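Local atomic coordinates of Crov588 (Cafeteriavirus, PDB entry 6NYR), a protein that is of unknown function but folds into a circular leucine-rich-repeat solenoid built from FNIP repeats. Residues Thr584-Lys595 / Leu605-Gln616. Residues are numbered along the deposited sequence; the frame is centred on the assembly and turned at random.
Sequences THLTFGTSFNQK and LTYLTFGLRFNQ
Two successive rungs of the leucine-rich-repeat solenoid meet here, with strand 585-587 pairing parallel to strand 607-609. Thr584 O starts the ladder with three donors: Thr606 N, Tyr607 N and Thr606 OG1. The hydroxyl comes from above the carbonyl plane, 3.1 Å from OG1 to Thr584 O; with chi1 56° it lies between its own backbone N and carbonyl carbon. Phe588 N closes the ladder on Thr609 O at 2.8 Å.

His585 and Tyr607 lie side by side. Their rings are near parallel but slid apart, and His585 NE2 sits over one face of Tyr607. His563 stacks on His585 and His629 on Tyr607, extending this row both ways. On the opposite sheet face, Leu586 CD2 touches Leu608 CD1 at 3.8 Å. The FNIP repeat brings like phenylalanines side by side in rows: Phe588 CD2 meets Phe610 CD1, and Phe592 CE2 meets Phe614 CD1, both at 3.8 Å. The Phe588 and Phe610 rings barely overlap.

Within the type I turn Gly589-Phe592, Thr590 O accepts from Arg613 N. A chi1 of -166° swings the Asn593 amide away from the backbone N and across to the next rung. Its OD1 takes Asn615 N at 2.9 Å and Gln616 NE2 at 3.1 Å, from opposite faces of the amide.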
ATOM      1  N   THR A 584      -9.904   0.173 -29.130  1.00 42.41           N
ATOM      2  CA  THR A 584      -8.455   0.072 -29.030  1.00 43.84           C
ATOM      3  C   THR A 584      -7.996  -1.063 -28.125  1.00 41.27           C
ATOM      4  O   THR A 584      -6.915  -1.614 -28.351  1.00 42.12           O
ATOM      5  CB  THR A 584      -7.843   1.390 -28.514  1.00 44.84           C
ATOM      6  OG1 THR A 584      -8.414   1.731 -27.241  1.00 47.41           O
ATOM      7  CG2 THR A 584      -8.066   2.522 -29.502  1.00 43.19           C
ATOM      8  N   HIS A 585      -8.794  -1.441 -27.124  1.00 43.06           N
ATOM      9  CA  HIS A 585      -8.435  -2.493 -26.179  1.00 44.04           C
ATOM     10  C   HIS A 585      -9.551  -3.527 -26.123  1.00 39.36           C
ATOM     11  O   HIS A 585     -10.694  -3.194 -25.796  1.00 40.75           O
ATOM     12  CB  HIS A 585      -8.193  -1.916 -24.778  1.00 44.02           C
ATOM     13  CG  HIS A 585      -7.025  -0.986 -24.701  1.00 46.71           C
ATOM     14  ND1 HIS A 585      -6.985   0.218 -25.372  1.00 46.53           N
ATOM     15  CD2 HIS A 585      -5.848  -1.091 -24.042  1.00 45.21           C
ATOM     16  CE1 HIS A 585      -5.832   0.815 -25.125  1.00 47.03           C
ATOM     17  NE2 HIS A 585      -5.124   0.042 -24.322  1.00 47.52           N
ATOM     18  N   LEU A 586      -9.219  -4.779 -26.438  1.00 36.86           N
ATOM     19  CA  LEU A 586     -10.181  -5.874 -26.410  1.00 41.32           C
ATOM     20  C   LEU A 586      -9.610  -7.042 -25.622  1.00 40.14           C
ATOM     21  O   LEU A 586      -8.492  -7.493 -25.891  1.00 41.26           O
ATOM     22  CB  LEU A 586     -10.538  -6.321 -27.830  1.00 43.29           C
ATOM     23  CG  LEU A 586     -11.485  -7.510 -27.986  1.00 43.54           C
ATOM     24  CD1 LEU A 586     -12.833  -7.222 -27.370  1.00 41.74           C
ATOM     25  CD2 LEU A 586     -11.624  -7.848 -29.476  1.00 42.52           C
ATOM     26  N   THR A 587     -10.385  -7.536 -24.655  1.00 38.88           N
ATOM     27  CA  THR A 587      -9.981  -8.673 -23.836  1.00 42.37           C
ATOM     28  C   THR A 587     -11.106  -9.698 -23.810  1.00 38.74           C
ATOM     29  O   THR A 587     -12.219  -9.390 -23.370  1.00 41.13           O
ATOM     30  CB  THR A 587      -9.631  -8.242 -22.404  1.00 43.85           C
ATOM     31  OG1 THR A 587      -8.472  -7.399 -22.422  1.00 46.66           O
ATOM     32  CG2 THR A 587      -9.373  -9.460 -21.515  1.00 39.98           C
ATOM     33  N   PHE A 588     -10.808 -10.917 -24.248  1.00 38.62           N
ATOM     34  CA  PHE A 588     -11.746 -12.025 -24.137  1.00 43.10           C
ATOM     35  C   PHE A 588     -11.546 -12.760 -22.818  1.00 43.22           C
ATOM     36  O   PHE A 588     -10.440 -12.811 -22.272  1.00 42.77           O
ATOM     37  CB  PHE A 588     -11.575 -13.014 -25.293  1.00 41.69           C
ATOM     38  CG  PHE A 588     -11.976 -12.462 -26.628  1.00 41.31           C
ATOM     39  CD1 PHE A 588     -13.311 -12.353 -26.976  1.00 41.01           C
ATOM     40  CD2 PHE A 588     -11.014 -12.063 -27.543  1.00 43.68           C
ATOM     41  CE1 PHE A 588     -13.684 -11.844 -28.204  1.00 41.52           C
ATOM     42  CE2 PHE A 588     -11.379 -11.559 -28.773  1.00 40.90           C
ATOM     43  CZ  PHE A 588     -12.714 -11.449 -29.106  1.00 42.32           C
ATOM     44  N   GLY A 589     -12.631 -13.351 -22.321  1.00 47.31           N
ATOM     45  CA  GLY A 589     -12.591 -14.090 -21.080  1.00 48.03           C
ATOM     46  C   GLY A 589     -12.122 -15.520 -21.258  1.00 48.43           C
ATOM     47  O   GLY A 589     -11.757 -15.966 -22.347  1.00 42.65           O
ATOM     48  N   THR A 590     -12.172 -16.264 -20.151  1.00 53.21           N
ATOM     49  CA  THR A 590     -11.533 -17.575 -20.092  1.00 54.88           C
ATOM     50  C   THR A 590     -12.015 -18.509 -21.200  1.00 52.84           C
ATOM     51  O   THR A 590     -11.209 -19.217 -21.817  1.00 50.13           O
ATOM     52  CB  THR A 590     -11.774 -18.211 -18.717  1.00 53.59           C
ATOM     53  OG1 THR A 590     -13.183 -18.326 -18.480  1.00 55.75           O
ATOM     54  CG2 THR A 590     -11.144 -17.379 -17.609  1.00 49.30           C
ATOM     55  N   SER A 591     -13.319 -18.536 -21.466  1.00 49.81           N
ATOM     56  CA  SER A 591     -13.908 -19.614 -22.247  1.00 50.38           C
ATOM     57  C   SER A 591     -14.166 -19.267 -23.712  1.00 49.72           C
ATOM     58  O   SER A 591     -14.668 -20.121 -24.449  1.00 49.49           O
ATOM     59  CB  SER A 591     -15.222 -20.077 -21.597  1.00 50.92           C
ATOM     60  OG  SER A 591     -16.288 -19.187 -21.886  1.00 54.83           O
ATOM     61  N   PHE A 592     -13.845 -18.053 -24.157  1.00 48.35           N
ATOM     62  CA  PHE A 592     -14.057 -17.706 -25.558  1.00 46.85           C
ATOM     63  C   PHE A 592     -13.166 -18.553 -26.464  1.00 49.83           C
ATOM     64  O   PHE A 592     -11.942 -18.576 -26.306  1.00 47.10           O
ATOM     65  CB  PHE A 592     -13.776 -16.218 -25.796  1.00 46.77           C
ATOM     66  CG  PHE A 592     -13.851 -15.815 -27.246  1.00 44.40           C
ATOM     67  CD1 PHE A 592     -15.059 -15.440 -27.814  1.00 43.02           C
ATOM     68  CD2 PHE A 592     -12.717 -15.816 -28.041  1.00 44.27           C
ATOM     69  CE1 PHE A 592     -15.133 -15.075 -29.143  1.00 44.95           C
ATOM     70  CE2 PHE A 592     -12.784 -15.453 -29.374  1.00 44.43           C
ATOM     71  CZ  PHE A 592     -13.992 -15.080 -29.926  1.00 44.98           C
ATOM     72  N   ASN A 593     -13.782 -19.234 -27.427  1.00 56.61           N
ATOM     73  CA  ASN A 593     -13.041 -20.088 -28.346  1.00 58.98           C
ATOM     74  C   ASN A 593     -13.788 -20.178 -29.677  1.00 59.72           C
ATOM     75  O   ASN A 593     -14.222 -21.246 -30.117  1.00 60.33           O
ATOM     76  CB  ASN A 593     -12.823 -21.474 -27.742  1.00 59.88           C
ATOM     77  CG  ASN A 593     -11.778 -22.283 -28.499  1.00 61.50           C
ATOM     78  OD1 ASN A 593     -10.946 -21.725 -29.212  1.00 58.52           O
ATOM     79  ND2 ASN A 593     -11.821 -23.603 -28.346  1.00 62.13           N
ATOM     80  N   GLN A 594     -13.950 -19.038 -30.341  1.00 59.02           N
ATOM     81  CA  GLN A 594     -14.630 -18.968 -31.625  1.00 59.58           C
ATOM     82  C   GLN A 594     -13.659 -18.550 -32.722  1.00 59.98           C
ATOM     83  O   GLN A 594     -12.674 -17.850 -32.473  1.00 60.90           O
ATOM     84  CB  GLN A 594     -15.800 -17.980 -31.581  1.00 55.98           C
ATOM     85  CG  GLN A 594     -16.904 -18.363 -30.614  1.00 56.26           C
ATOM     86  CD  GLN A 594     -17.569 -19.675 -30.985  1.00 55.46           C
ATOM     87  OE1 GLN A 594     -17.885 -19.921 -32.150  1.00 57.90           O
ATOM     88  NE2 GLN A 594     -17.780 -20.527 -29.993  1.00 54.47           N
ATOM     89  N   LYS A 595     -13.948 -18.992 -33.941  1.00 62.60           N
ATOM     90  CA  LYS A 595     -13.126 -18.649 -35.094  1.00 63.71           C
ATOM     91  C   LYS A 595     -13.293 -17.175 -35.435  1.00 60.49           C
ATOM     92  O   LYS A 595     -14.401 -16.632 -35.405  1.00 59.07           O
ATOM     93  CB  LYS A 595     -13.526 -19.531 -36.279  1.00 68.93           C
ATOM     94  CG  LYS A 595     -13.178 -21.009 -36.074  1.00 76.04           C
ATOM     95  CD  LYS A 595     -14.200 -21.921 -36.747  1.00 81.29           C
ATOM     96  CE  LYS A 595     -13.745 -22.496 -38.073  1.00 84.15           C
ATOM     97  NZ  LYS A 595     -14.929 -22.997 -38.839  1.00 84.85           N
ATOM     98  N   LEU A 605      -7.355  -1.322 -33.481  1.00 47.00           N
ATOM     99  CA  LEU A 605      -7.125  -1.975 -32.199  1.00 43.44           C
ATOM    100  C   LEU A 605      -5.633  -2.077 -31.934  1.00 42.84           C
ATOM    101  O   LEU A 605      -4.864  -2.494 -32.801  1.00 44.78           O
ATOM    102  CB  LEU A 605      -7.775  -3.355 -32.218  1.00 43.24           C
ATOM    103  CG  LEU A 605      -8.076  -4.064 -30.904  1.00 42.12           C
ATOM    104  CD1 LEU A 605      -9.125  -3.380 -30.073  1.00 40.83           C
ATOM    105  CD2 LEU A 605      -8.527  -5.499 -31.246  1.00 43.34           C
ATOM    106  N   THR A 606      -5.224  -1.688 -30.730  1.00 44.18           N
ATOM    107  CA  THR A 606      -3.822  -1.754 -30.345  1.00 48.26           C
ATOM    108  C   THR A 606      -3.513  -2.872 -29.365  1.00 45.52           C
ATOM    109  O   THR A 606      -2.406  -3.414 -29.395  1.00 43.04           O
ATOM    110  CB  THR A 606      -3.377  -0.421 -29.723  1.00 51.46           C
ATOM    111  OG1 THR A 606      -4.232  -0.101 -28.614  1.00 55.31           O
ATOM    112  CG2 THR A 606      -3.433   0.700 -30.751  1.00 47.62           C
ATOM    113  N   TYR A 607      -4.460  -3.232 -28.504  1.00 46.52           N
ATOM    114  CA  TYR A 607      -4.255  -4.242 -27.471  1.00 45.95           C
ATOM    115  C   TYR A 607      -5.299  -5.334 -27.638  1.00 43.30           C
ATOM    116  O   TYR A 607      -6.503  -5.059 -27.605  1.00 41.53           O
ATOM    117  CB  TYR A 607      -4.334  -3.603 -26.080  1.00 50.06           C
ATOM    118  CG  TYR A 607      -3.039  -2.942 -25.660  1.00 56.44           C
ATOM    119  CD1 TYR A 607      -2.492  -1.906 -26.405  1.00 58.16           C
ATOM    120  CD2 TYR A 607      -2.371  -3.344 -24.513  1.00 59.97           C
ATOM    121  CE1 TYR A 607      -1.306  -1.303 -26.031  1.00 58.01           C
ATOM    122  CE2 TYR A 607      -1.187  -2.743 -24.127  1.00 61.60           C
ATOM    123  CZ  TYR A 607      -0.662  -1.721 -24.887  1.00 61.56           C
ATOM    124  OH  TYR A 607       0.516  -1.121 -24.502  1.00 64.41           O
ATOM    125  N   LEU A 608      -4.837  -6.564 -27.839  1.00 43.65           N
ATOM    126  CA  LEU A 608      -5.709  -7.716 -28.009  1.00 44.66           C
ATOM    127  C   LEU A 608      -5.270  -8.817 -27.059  1.00 43.92           C
ATOM    128  O   LEU A 608      -4.098  -9.213 -27.060  1.00 46.78           O
ATOM    129  CB  LEU A 608      -5.667  -8.222 -29.452  1.00 45.28           C
ATOM    130  CG  LEU A 608      -6.608  -9.372 -29.800  1.00 47.45           C
ATOM    131  CD1 LEU A 608      -8.034  -8.989 -29.441  1.00 47.14           C
ATOM    132  CD2 LEU A 608      -6.487  -9.711 -31.274  1.00 47.86           C
ATOM    133  N   THR A 609      -6.200  -9.298 -26.240  1.00 41.16           N
ATOM    134  CA  THR A 609      -5.912 -10.369 -25.296  1.00 44.11           C
ATOM    135  C   THR A 609      -6.962 -11.461 -25.438  1.00 44.74           C
ATOM    136  O   THR A 609      -8.149 -11.223 -25.192  1.00 41.97           O
ATOM    137  CB  THR A 609      -5.874  -9.844 -23.856  1.00 44.54           C
ATOM    138  OG1 THR A 609      -4.862  -8.836 -23.737  1.00 46.67           O
ATOM    139  CG2 THR A 609      -5.571 -10.974 -22.879  1.00 41.01           C
ATOM    140  N   PHE A 610      -6.520 -12.652 -25.831  1.00 47.24           N
ATOM    141  CA  PHE A 610      -7.351 -13.845 -25.811  1.00 47.95           C
ATOM    142  C   PHE A 610      -7.244 -14.515 -24.445  1.00 48.41           C
ATOM    143  O   PHE A 610      -6.249 -14.360 -23.731  1.00 48.88           O
ATOM    144  CB  PHE A 610      -6.929 -14.814 -26.915  1.00 45.91           C
ATOM    145  CG  PHE A 610      -7.095 -14.256 -28.297  1.00 43.91           C
ATOM    146  CD1 PHE A 610      -8.321 -14.311 -28.940  1.00 42.20           C
ATOM    147  CD2 PHE A 610      -6.026 -13.665 -28.951  1.00 44.83           C
ATOM    148  CE1 PHE A 610      -8.476 -13.792 -30.213  1.00 42.74           C
ATOM    149  CE2 PHE A 610      -6.177 -13.144 -30.223  1.00 43.19           C
ATOM    150  CZ  PHE A 610      -7.403 -13.207 -30.851  1.00 41.69           C
ATOM    151  N   GLY A 611      -8.286 -15.252 -24.081  1.00 49.41           N
ATOM    152  CA  GLY A 611      -8.370 -15.898 -22.788  1.00 51.42           C
ATOM    153  C   GLY A 611      -7.800 -17.302 -22.768  1.00 50.94           C
ATOM    154  O   GLY A 611      -7.100 -17.735 -23.685  1.00 66.42           O
ATOM    155  N   LEU A 612      -8.145 -18.037 -21.707  1.00 56.58           N
ATOM    156  CA  LEU A 612      -7.474 -19.300 -21.411  1.00 55.47           C
ATOM    157  C   LEU A 612      -7.683 -20.320 -22.522  1.00 52.25           C
ATOM    158  O   LEU A 612      -6.731 -20.976 -22.962  1.00 51.54           O
ATOM    159  CB  LEU A 612      -7.976 -19.850 -20.072  1.00 56.44           C
ATOM    160  CG  LEU A 612      -7.297 -21.089 -19.495  1.00 57.10           C
ATOM    161  CD1 LEU A 612      -7.465 -21.126 -17.970  1.00 54.67           C
ATOM    162  CD2 LEU A 612      -7.836 -22.380 -20.095  1.00 57.47           C
ATOM    163  N   ARG A 613      -8.918 -20.474 -22.986  1.00 50.88           N
ATOM    164  CA  ARG A 613      -9.281 -21.602 -23.834  1.00 52.91           C
ATOM    165  C   ARG A 613      -9.205 -21.311 -25.330  1.00 51.97           C
ATOM    166  O   ARG A 613      -9.433 -22.226 -26.129  1.00 54.09           O
ATOM    167  CB  ARG A 613     -10.697 -22.079 -23.477  1.00 55.76           C
ATOM    168  CG  ARG A 613     -10.806 -22.670 -22.078  1.00 57.52           C
ATOM    169  CD  ARG A 613     -12.206 -23.180 -21.757  1.00 60.54           C
ATOM    170  NE  ARG A 613     -12.206 -24.008 -20.553  1.00 66.14           N
ATOM    171  CZ  ARG A 613     -11.797 -25.274 -20.516  1.00 70.72           C
ATOM    172  NH1 ARG A 613     -11.353 -25.860 -21.619  1.00 71.43           N
ATOM    173  NH2 ARG A 613     -11.834 -25.952 -19.377  1.00 72.73           N
ATOM    174  N   PHE A 614      -8.872 -20.088 -25.737  1.00 50.12           N
ATOM    175  CA  PHE A 614      -8.849 -19.767 -27.160  1.00 49.63           C
ATOM    176  C   PHE A 614      -7.749 -20.553 -27.869  1.00 49.47           C
ATOM    177  O   PHE A 614      -6.609 -20.610 -27.401  1.00 48.77           O
ATOM    178  CB  PHE A 614      -8.636 -18.270 -27.382  1.00 49.23           C
ATOM    179  CG  PHE A 614      -8.534 -17.888 -28.834  1.00 45.22           C
ATOM    180  CD1 PHE A 614      -9.673 -17.593 -29.571  1.00 43.32           C
ATOM    181  CD2 PHE A 614      -7.303 -17.842 -29.468  1.00 46.19           C
ATOM    182  CE1 PHE A 614      -9.580 -17.249 -30.904  1.00 42.43           C
ATOM    183  CE2 PHE A 614      -7.210 -17.500 -30.807  1.00 46.66           C
ATOM    184  CZ  PHE A 614      -8.351 -17.204 -31.520  1.00 44.59           C
ATOM    185  N   ASN A 615      -8.093 -21.151 -29.009  1.00 51.65           N
ATOM    186  CA  ASN A 615      -7.173 -22.024 -29.729  1.00 53.42           C
ATOM    187  C   ASN A 615      -7.647 -22.220 -31.165  1.00 53.78           C
ATOM    188  O   ASN A 615      -7.864 -23.353 -31.608  1.00 54.38           O
ATOM    189  CB  ASN A 615      -7.050 -23.365 -28.999  1.00 55.26           C
ATOM    190  CG  ASN A 615      -5.995 -24.283 -29.611  1.00 60.86           C
ATOM    191  OD1 ASN A 615      -5.977 -25.484 -29.346  1.00 62.52           O
ATOM    192  ND2 ASN A 615      -5.125 -23.722 -30.436  1.00 61.32           N
ATOM    193  N   GLN A 616      -7.816 -21.116 -31.891  1.00 55.12           N
ATOM    194  CA  GLN A 616      -8.223 -21.131 -33.290  1.00 53.71           C
ATOM    195  C   GLN A 616      -7.110 -20.541 -34.146  1.00 55.34           C
ATOM    196  O   GLN A 616      -6.395 -19.629 -33.721  1.00 52.94           O
ATOM    197  CB  GLN A 616      -9.513 -20.329 -33.497  1.00 51.50           C
ATOM    198  CG  GLN A 616     -10.676 -20.796 -32.643  1.00 50.06           C
ATOM    199  CD  GLN A 616     -11.165 -22.176 -33.025  1.00 52.95           C
ATOM    200  OE1 GLN A 616     -11.241 -22.514 -34.207  1.00 51.77           O
ATOM    201  NE2 GLN A 616     -11.485 -22.988 -32.024  1.00 56.42           N
TER
HETATM  202  O   HOH W   1      -6.180  -5.692 -24.091  1.00 33.05           O